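Local atomic coordinates of glucanase (Clostridium thermocellum, PDB entry 5GXX), a protein that probably hydrolyses internal beta-1,4-glucosidic bonds of cellulose, as a family 9 endoglucanase of the cellulosome. Residues L159-D162 with T163-R166; A287-P290 with G291-H295; F313-A316 with D317-N320. The protein carries 1 engineered substitution. One frame throughout, in Å; residues are numbered along the deposited sequence. Where two conformers were deposited one is given.

Overall arrangement
From the N terminus, contact 1 comes first. It closes the short loop between helices 142-158 and 162-178 and starts the second of them. Contact 2 folds the loop between helices 263-276 and 301-318 back on itself as a tight beta hairpin. Contact 3 follows at the C-terminal end of helix 301-318, where the chain turns toward helix 322-340. The three lie in series, with no nesting or crossing, all within the family 9 catalytic range. Contact 2 lies in the loop leading into helix 301-318 and contact 3 at its C-terminal end, their centres 23 Å apart. Contact 1 is more distant, with its centre 27 Å from that of contact 3.

Contact 1. Residues L159-D162 with T163-R166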
ATOM      1  N   LEU A 159       7.762  -8.254 -56.558  1.00 18.85           N
ATOM      2  CA  LEU A 159       6.336  -8.547 -56.422  1.00 19.14           C
ATOM      3  C   LEU A 159       5.483  -7.959 -57.556  1.00 19.44           C
ATOM      4  O   LEU A 159       4.252  -8.015 -57.497  1.00 20.93           O
ATOM      5  CB  LEU A 159       5.805  -8.083 -55.058  1.00 18.78           C
ATOM      6  CG  LEU A 159       6.518  -8.630 -53.810  1.00 19.59           C
ATOM      7  CD1 LEU A 159       5.936  -8.059 -52.527  1.00 19.49           C
ATOM      8  CD2 LEU A 159       6.445 -10.156 -53.794  1.00 21.81           C
ATOM      9  N   LYS A 160       6.150  -7.433 -58.585  1.00 20.18           N
ATOM     10  CA  LYS A 160       5.490  -7.012 -59.825  1.00 22.61           C
ATOM     11  C   LYS A 160       4.286  -6.139 -59.487  1.00 22.51           C
ATOM     12  O   LYS A 160       3.143  -6.394 -59.887  1.00 23.81           O
ATOM     13  CB  LYS A 160       5.072  -8.228 -60.658  1.00 22.45           C
ATOM     14  CG  LYS A 160       6.229  -9.071 -61.167  1.00 26.02           C
ATOM     15  CD  LYS A 160       5.716 -10.071 -62.193  1.00 33.48           C
ATOM     16  CE  LYS A 160       6.813 -10.999 -62.701  1.00 35.80           C
ATOM     17  NZ  LYS A 160       7.976 -10.243 -63.243  1.00 39.86           N
ATOM     18  N   ASN A 161       4.552  -5.105 -58.703  1.00 22.38           N
ATOM     19  CA  ASN A 161       3.483  -4.322 -58.113  1.00 21.93           C
ATOM     20  C   ASN A 161       3.614  -2.836 -58.438  1.00 22.56           C
ATOM     21  O   ASN A 161       4.506  -2.159 -57.942  1.00 21.92           O
ATOM     22  CB  ASN A 161       3.501  -4.561 -56.603  1.00 22.07           C
ATOM     23  CG  ASN A 161       2.279  -4.008 -55.901  1.00 22.78           C
ATOM     24  OD1 ASN A 161       2.034  -2.799 -55.911  1.00 24.81           O
ATOM     25  ND2 ASN A 161       1.519  -4.887 -55.269  1.00 26.50           N
ATOM     26  N   ASP A 162       2.701  -2.306 -59.249  1.00 24.22           N
ATOM     27  CA  ASP A 162       2.837  -0.911 -59.662  1.00 24.76           C
ATOM     28  C   ASP A 162       2.546   0.108 -58.559  1.00 23.35           C
ATOM     29  O   ASP A 162       3.049   1.230 -58.610  1.00 22.38           O
ATOM     30  CB  ASP A 162       2.008  -0.621 -60.921  1.00 27.43           C
ATOM     31  CG  ASP A 162       2.669  -1.163 -62.181  1.00 29.67           C
ATOM     32  OD1 ASP A 162       3.920  -1.150 -62.277  1.00 36.78           O
ATOM     33  OD2 ASP A 162       1.940  -1.617 -63.085  1.00 38.90           O
ATOM     34  N   THR A 163       1.754  -0.284 -57.566  1.00 21.89           N
ATOM     35  CA  THR A 163       1.465   0.573 -56.423  1.00 23.26           C
ATOM     36  C   THR A 163       2.759   0.800 -55.645  1.00 21.60           C
ATOM     37  O   THR A 163       3.078   1.933 -55.292  1.00 22.14           O
ATOM     38  CB  THR A 163       0.375  -0.044 -55.517  1.00 23.74           C
ATOM     39  OG1 THR A 163      -0.863  -0.097 -56.234  1.00 27.72           O
ATOM     40  CG2 THR A 163       0.156   0.753 -54.238  1.00 25.17           C
ATOM     41  N   TYR A 164       3.509  -0.270 -55.397  1.00 20.86           N
ATOM     42  CA  TYR A 164       4.741  -0.106 -54.642  1.00 20.20           C
ATOM     43  C   TYR A 164       5.689   0.864 -55.351  1.00 18.67           C
ATOM     44  O   TYR A 164       6.327   1.690 -54.696  1.00 18.96           O
ATOM     45  CB  TYR A 164       5.428  -1.448 -54.332  1.00 19.16           C
ATOM     46  CG  TYR A 164       4.629  -2.384 -53.442  1.00 19.01           C
ATOM     47  CD1 TYR A 164       3.641  -1.910 -52.578  1.00 16.98           C
ATOM     48  CD2 TYR A 164       4.854  -3.759 -53.473  1.00 17.23           C
ATOM     49  CE1 TYR A 164       2.900  -2.776 -51.773  1.00 18.03           C
ATOM     50  CE2 TYR A 164       4.119  -4.616 -52.689  1.00 17.24           C
ATOM     51  CZ  TYR A 164       3.144  -4.130 -51.841  1.00 18.22           C
ATOM     52  OH  TYR A 164       2.436  -5.015 -51.054  1.00 20.65           O
ATOM     53  N   LEU A 165       5.747   0.800 -56.680  1.00 19.65           N
ATOM     54  CA  LEU A 165       6.631   1.664 -57.455  1.00 19.00           C
ATOM     55  C   LEU A 165       6.174   3.120 -57.385  1.00 19.88           C
ATOM     56  O   LEU A 165       6.993   4.030 -57.253  1.00 19.88           O
ATOM     57  CB  LEU A 165       6.726   1.197 -58.917  1.00 19.75           C
ATOM     58  CG  LEU A 165       7.598   2.089 -59.810  1.00 22.15           C
ATOM     59  CD1 LEU A 165       9.058   2.199 -59.348  1.00 23.86           C
ATOM     60  CD2 LEU A 165       7.522   1.633 -61.258  1.00 26.26           C
ATOM     61  N   ARG A 166       4.860   3.323 -57.444  1.00 19.66           N
ATOM     62  CA  ARG A 166       4.288   4.658 -57.318  1.00 21.02           C
ATOM     63  C   ARG A 166       4.703   5.314 -55.995  1.00 20.76           C
ATOM     64  O   ARG A 166       5.147   6.470 -55.982  1.00 21.06           O
ATOM     65  CB  ARG A 166       2.766   4.590 -57.454  1.00 20.87           C
ATOM     66  CG  ARG A 166       2.050   5.921 -57.244  1.00 21.90           C
ATOM     67  CD  ARG A 166       0.534   5.765 -57.407  1.00 22.41           C
ATOM     68  NE  ARG A 166      -0.205   6.975 -57.045  1.00 22.36           N
ATOM     69  CZ  ARG A 166      -0.406   8.018 -57.858  1.00 17.26           C
ATOM     70  NH1 ARG A 166       0.103   8.035 -59.086  1.00 20.14           N
ATOM     71  NH2 ARG A 166      -1.098   9.068 -57.420  1.00 19.17           N
TER
HETATM   72  O   HOH W   1      -0.758  -2.208 -57.879  1.00 33.62           O
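The side-chain amide of Asn161 lies stacked over one face of the Tyr164 ring. The two planes are only 10° apart. Asn161 CG sits above the rim of the ring and not its centre, with CG 3.5 Å from Tyr164 CD2. The amide nitrogen reaches further along the same face, placing Asn161 ND2 3.7 Å from Tyr164 CE2. The amide oxygen turns to the backbone instead. Tyr164 N donates to Asn161 OD1 over 3.0 Å, and the donor is tilted 30° from the carbonyl plane. Asn161 CG is anti to its own backbone N (chi1 -169°), which carries the amide forward over the first turn. One side chain thus both caps and stacks.

This is an N-cap: Asn161 starts helix 162-178. The cap follows directly on a Schellman motif that ends helix 142-158, with Lys160 at positive phi as its C-prime residue. Two helices are therefore joined by a very short connection. Inside the new helix, Arg166 N bonds to Asp162 O at 3.0 Å, while the bond from Leu165 N to Asn161 O is weak.

Leu159 meets the same ring at its edge, where Leu159 CD1 is 3.9 Å from Tyr164 CE2. The buried ring also packs on Ala93 and Leu96 of helix 85-101, and Tyr164 OH is hydrogen-bonded to Asp97. A water lies 2.7 Å from Thr163 OG1 and gives a weak bond to Asn161 OD1.

Contact 2. Residues A287-P290 with G291-H295; sequences AYTP and GGLAH
Ala287 O accepts a nearly straight hydrogen bond from His295 N, 2.8 Å long with 176° at the hydrogen. It belongs to a tight beta hairpin, in which Tyr288 and Ala294 form a single beta bridge. A type I turn from Thr289 to Gly292 closes it, with a G1 bulge at Gly292, which has positive phi. A water links the open end, accepting from Ala287 N and donating to His295 O.

Tyr288 lays its ring against Ala294. Ala294 CA stands 3.9 Å from the ring centroid, over the face, in a CH-pi contact. Gly292 O lies at the ring edge, 3.5 Å from Tyr288 CE2. Tyr288 OH bonds to Trp276 O, which ties the turn to the end of helix 263-276.

Thr289 uses both backbone and side chain. Thr289 N donates to Leu293 O at 2.8 Å, and Thr289 O accepts from Gly292 N across the turn. With chi1 at 74°, OG1 faces the returning chain and accepts from Leu293 N, while also bonding to Asp396. The Thr289 and His295 side chains cross at about a right angle, with Thr289 CG2 3.7 Å from His295 CD2.

Pro290 takes the first corner of the turn, and Gly291 N beyond it bonds to Asp396 OD2.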
ATOM      1  N   ALA A 287      37.531  -7.038 -36.290  1.00 10.49           N
ATOM      2  CA  ALA A 287      37.896  -7.995 -35.249  1.00 10.97           C
ATOM      3  C   ALA A 287      37.274  -9.344 -35.576  1.00 11.23           C
ATOM      4  O   ALA A 287      36.166  -9.434 -36.099  1.00 10.47           O
ATOM      5  CB  ALA A 287      37.400  -7.545 -33.872  1.00 11.80           C
ATOM      6  N   TYR A 288      38.016 -10.395 -35.247  1.00 10.37           N
ATOM      7  CA  TYR A 288      37.498 -11.748 -35.379  1.00  9.92           C
ATOM      8  C   TYR A 288      37.537 -12.442 -34.027  1.00 10.59           C
ATOM      9  O   TYR A 288      38.517 -12.343 -33.281  1.00 10.08           O
ATOM     10  CB  TYR A 288      38.354 -12.572 -36.342  1.00 10.61           C
ATOM     11  CG  TYR A 288      37.820 -12.619 -37.746  1.00  8.59           C
ATOM     12  CD1 TYR A 288      38.112 -11.621 -38.676  1.00  9.27           C
ATOM     13  CD2 TYR A 288      36.970 -13.654 -38.118  1.00  8.75           C
ATOM     14  CE1 TYR A 288      37.606 -11.686 -39.970  1.00  8.20           C
ATOM     15  CE2 TYR A 288      36.437 -13.707 -39.394  1.00  7.79           C
ATOM     16  CZ  TYR A 288      36.768 -12.738 -40.324  1.00  8.37           C
ATOM     17  OH  TYR A 288      36.207 -12.833 -41.582  1.00 10.94           O
ATOM     18  N   THR A 289      36.480 -13.171 -33.703  1.00  9.10           N
ATOM     19  CA  THR A 289      36.612 -14.096 -32.561  1.00  9.30           C
ATOM     20  C   THR A 289      37.563 -15.248 -32.913  1.00 10.52           C
ATOM     21  O   THR A 289      37.744 -15.578 -34.092  1.00 11.13           O
ATOM     22  CB  THR A 289      35.267 -14.706 -32.101  1.00 10.10           C
ATOM     23  OG1 THR A 289      34.849 -15.691 -33.059  1.00 10.22           O
ATOM     24  CG2 THR A 289      34.193 -13.645 -31.986  1.00  9.48           C
ATOM     25  N   PRO A 290      38.179 -15.857 -31.884  1.00  8.44           N
ATOM     26  CA  PRO A 290      39.053 -16.996 -32.174  1.00  9.54           C
ATOM     27  C   PRO A 290      38.295 -18.121 -32.861  1.00 10.05           C
ATOM     28  O   PRO A 290      38.888 -18.851 -33.663  1.00 10.95           O
ATOM     29  CB  PRO A 290      39.542 -17.414 -30.789  1.00 10.39           C
ATOM     30  CG  PRO A 290      39.552 -16.137 -29.988  1.00 10.72           C
ATOM     31  CD  PRO A 290      38.279 -15.443 -30.468  1.00  9.87           C
ATOM     32  N   GLY A 291      36.999 -18.204 -32.584  1.00 10.19           N
ATOM     33  CA  GLY A 291      36.120 -19.195 -33.202  1.00 11.15           C
ATOM     34  C   GLY A 291      35.702 -18.914 -34.637  1.00 12.63           C
ATOM     35  O   GLY A 291      35.003 -19.742 -35.229  1.00 14.05           O
ATOM     36  N   GLY A 292      36.118 -17.780 -35.198  1.00 11.96           N
ATOM     37  CA  GLY A 292      35.920 -17.487 -36.625  1.00 11.67           C
ATOM     38  C   GLY A 292      34.795 -16.535 -36.996  1.00 11.10           C
ATOM     39  O   GLY A 292      34.487 -16.372 -38.186  1.00 10.95           O
ATOM     40  N   LEU A 293      34.185 -15.894 -35.998  1.00 10.05           N
ATOM     41  CA  LEU A 293      33.104 -14.940 -36.258  1.00 10.79           C
ATOM     42  C   LEU A 293      33.676 -13.545 -36.458  1.00 10.17           C
ATOM     43  O   LEU A 293      34.391 -13.052 -35.589  1.00 10.95           O
ATOM     44  CB  LEU A 293      32.082 -14.902 -35.115  1.00 11.00           C
ATOM     45  CG  LEU A 293      30.992 -13.825 -35.164  1.00 10.61           C
ATOM     46  CD1 LEU A 293      30.030 -14.078 -36.336  1.00 10.40           C
ATOM     47  CD2 LEU A 293      30.218 -13.835 -33.855  1.00 12.68           C
ATOM     48  N   ALA A 294      33.355 -12.903 -37.583  1.00  9.57           N
ATOM     49  CA  ALA A 294      33.738 -11.498 -37.788  1.00  8.66           C
ATOM     50  C   ALA A 294      32.849 -10.730 -36.826  1.00  8.52           C
ATOM     51  O   ALA A 294      31.621 -10.868 -36.892  1.00 10.08           O
ATOM     52  CB  ALA A 294      33.545 -11.070 -39.270  1.00 10.01           C
ATOM     53  N   HIS A 295      33.459  -9.968 -35.918  1.00  8.96           N
ATOM     54  CA  HIS A 295      32.754  -9.394 -34.768  1.00 10.24           C
ATOM     55  C   HIS A 295      32.873  -7.862 -34.774  1.00  9.87           C
ATOM     56  O   HIS A 295      33.877  -7.269 -34.332  1.00 11.52           O
ATOM     57  CB  HIS A 295      33.323  -9.994 -33.473  1.00 10.21           C
ATOM     58  CG  HIS A 295      32.381  -9.965 -32.307  1.00 10.14           C
ATOM     59  ND1 HIS A 295      32.091  -8.804 -31.618  1.00 14.26           N
ATOM     60  CD2 HIS A 295      31.700 -10.960 -31.685  1.00 10.82           C
ATOM     61  CE1 HIS A 295      31.255  -9.087 -30.637  1.00 11.05           C
ATOM     62  NE2 HIS A 295      30.987 -10.383 -30.663  1.00 10.31           N
TER
HETATM   63  O   HOH W   2      35.862  -4.867 -35.148  1.00 23.92           O

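Contact 3. Residues F313-A316 with D317-N320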
ATOM      1  N   PHE A 313      28.252 -12.938 -50.995  1.00 13.50           N
ATOM      2  CA  PHE A 313      27.715 -13.891 -51.967  1.00 13.54           C
ATOM      3  C   PHE A 313      27.299 -13.155 -53.246  1.00 14.77           C
ATOM      4  O   PHE A 313      27.605 -13.604 -54.354  1.00 15.44           O
ATOM      5  CB  PHE A 313      26.489 -14.642 -51.418  1.00 13.59           C
ATOM      6  CG  PHE A 313      26.782 -15.782 -50.463  1.00 14.42           C
ATOM      7  CD1 PHE A 313      27.744 -16.761 -50.717  1.00 11.93           C
ATOM      8  CD2 PHE A 313      26.005 -15.918 -49.320  1.00 13.40           C
ATOM      9  CE1 PHE A 313      27.962 -17.809 -49.827  1.00 13.79           C
ATOM     10  CE2 PHE A 313      26.172 -16.986 -48.435  1.00 11.79           C
ATOM     11  CZ  PHE A 313      27.156 -17.941 -48.685  1.00 12.07           C
ATOM     12  N   VAL A 314      26.561 -12.054 -53.103  1.00 13.86           N
ATOM     13  CA  VAL A 314      26.067 -11.319 -54.268  1.00 13.61           C
ATOM     14  C   VAL A 314      27.243 -10.804 -55.100  1.00 15.05           C
ATOM     15  O   VAL A 314      27.253 -10.924 -56.327  1.00 15.62           O
ATOM     16  CB  VAL A 314      25.106 -10.173 -53.870  1.00 13.30           C
ATOM     17  CG1 VAL A 314      24.786  -9.293 -55.091  1.00 15.57           C
ATOM     18  CG2 VAL A 314      23.806 -10.699 -53.280  1.00 13.43           C
ATOM     19  N   TYR A 315      28.264 -10.275 -54.434  1.00 14.31           N
ATOM     20  CA  TYR A 315      29.414  -9.748 -55.141  1.00 16.07           C
ATOM     21  C   TYR A 315      30.199 -10.874 -55.817  1.00 16.18           C
ATOM     22  O   TYR A 315      30.533 -10.783 -57.001  1.00 16.18           O
ATOM     23  CB  TYR A 315      30.311  -8.905 -54.230  1.00 14.99           C
ATOM     24  CG  TYR A 315      31.394  -8.240 -55.054  1.00 12.95           C
ATOM     25  CD1 TYR A 315      31.068  -7.250 -55.999  1.00 13.87           C
ATOM     26  CD2 TYR A 315      32.736  -8.619 -54.917  1.00 12.50           C
ATOM     27  CE1 TYR A 315      32.037  -6.675 -56.798  1.00 14.78           C
ATOM     28  CE2 TYR A 315      33.724  -8.024 -55.708  1.00 15.25           C
ATOM     29  CZ  TYR A 315      33.363  -7.053 -56.633  1.00 15.60           C
ATOM     30  OH  TYR A 315      34.312  -6.448 -57.426  1.00 17.23           O
ATOM     31  N   ALA A 316      30.471 -11.946 -55.086  1.00 16.34           N
ATOM     32  CA  ALA A 316      31.186 -13.082 -55.666  1.00 17.57           C
ATOM     33  C   ALA A 316      30.458 -13.639 -56.885  1.00 18.33           C
ATOM     34  O   ALA A 316      31.078 -13.974 -57.888  1.00 16.83           O
ATOM     35  CB  ALA A 316      31.383 -14.175 -54.627  1.00 17.28           C
ATOM     36  N   ASP A 317      29.138 -13.745 -56.805  1.00 18.14           N
ATOM     37  CA  ASP A 317      28.363 -14.268 -57.927  1.00 19.64           C
ATOM     38  C   ASP A 317      28.366 -13.350 -59.142  1.00 20.67           C
ATOM     39  O   ASP A 317      28.037 -13.799 -60.250  1.00 22.26           O
ATOM     40  CB  ASP A 317      26.920 -14.508 -57.492  1.00 19.39           C
ATOM     41  CG  ASP A 317      26.762 -15.773 -56.682  1.00 20.13           C
ATOM     42  OD1 ASP A 317      27.686 -16.618 -56.709  1.00 23.88           O
ATOM     43  OD2 ASP A 317      25.711 -15.924 -56.025  1.00 21.59           O
ATOM     44  N   SER A 318      28.729 -12.086 -58.943  1.00 20.08           N
ATOM     45  CA  SER A 318      28.641 -11.081 -60.005  0.50 20.42           C
ATOM     46  C   SER A 318      29.971 -10.838 -60.714  1.00 21.13           C
ATOM     47  O   SER A 318      30.030 -10.050 -61.660  1.00 23.31           O
ATOM     48  CB  SER A 318      28.133  -9.752 -59.447  0.50 20.50           C
ATOM     49  OG  SER A 318      29.165  -9.085 -58.745  0.50 18.56           O
ATOM     50  N   ILE A 319      31.027 -11.492 -60.238  1.00 20.67           N
ATOM     51  CA  ILE A 319      32.363 -11.342 -60.802  1.00 21.75           C
ATOM     52  C   ILE A 319      32.898 -12.670 -61.320  1.00 21.84           C
ATOM     53  O   ILE A 319      32.349 -13.731 -61.022  1.00 22.71           O
ATOM     54  CB  ILE A 319      33.372 -10.746 -59.786  1.00 21.24           C
ATOM     55  CG1 ILE A 319      33.621 -11.685 -58.597  1.00 20.73           C
ATOM     56  CG2 ILE A 319      32.921  -9.362 -59.334  1.00 23.91           C
ATOM     57  CD1 ILE A 319      34.731 -11.245 -57.668  1.00 21.72           C
ATOM     58  N   ASN A 320      33.999 -12.599 -62.063  1.00 21.95           N
ATOM     59  CA  ASN A 320      34.598 -13.778 -62.684  1.00 23.89           C
ATOM     60  C   ASN A 320      35.917 -14.274 -62.101  1.00 23.08           C
ATOM     61  O   ASN A 320      36.250 -15.443 -62.276  1.00 24.92           O
ATOM     62  CB  ASN A 320      34.780 -13.546 -64.188  1.00 24.23           C
ATOM     63  CG  ASN A 320      33.463 -13.466 -64.929  1.00 28.54           C
ATOM     64  OD1 ASN A 320      32.495 -14.155 -64.592  1.00 31.57           O
ATOM     65  ND2 ASN A 320      33.416 -12.621 -65.953  1.00 30.09           N
TER
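Ile319 places its CG2 methyl over one face of the Tyr315 ring, a CH-pi contact with CG2 3.9 Å from the ring centroid. The methyl is offset toward the hydroxyl end of the ring, where Ile319 CG2 is 3.6 Å from Tyr315 CZ. The two side chains cross at about a right angle. This contact lies at the C-terminal end of helix 301-318, where the helical bonding gives way.

The backbone records that change. Asp317 N still makes the i-to-i+4 bond to Phe313 O, 2.9 Å long. Ser318 N donates to Tyr315 O, an i-to-i+3 link of 3.0 Å, from well above the carbonyl plane. In one of the two conformers of Ser318, with chi1 at 77°, OG also donates to Tyr315 O. Ile319 N to Ala316 O is again i-to-i+3, but weak.

Further out, Tyr315 OH is held by His266 and Gln270 of helix 263-276, which fixes the far end of the ring. Asp317 forms a salt bridge with Arg424 and a hydrogen bond with Tyr75, joining this helix end to helices 412-429 and 58-75. Lys325 NZ bonds to both Ala316 O and Ile319 O. These two carbonyl oxygens lie 3.4 Å apart, Ala316 O to Ile319 O, with the lysine as their shared donor.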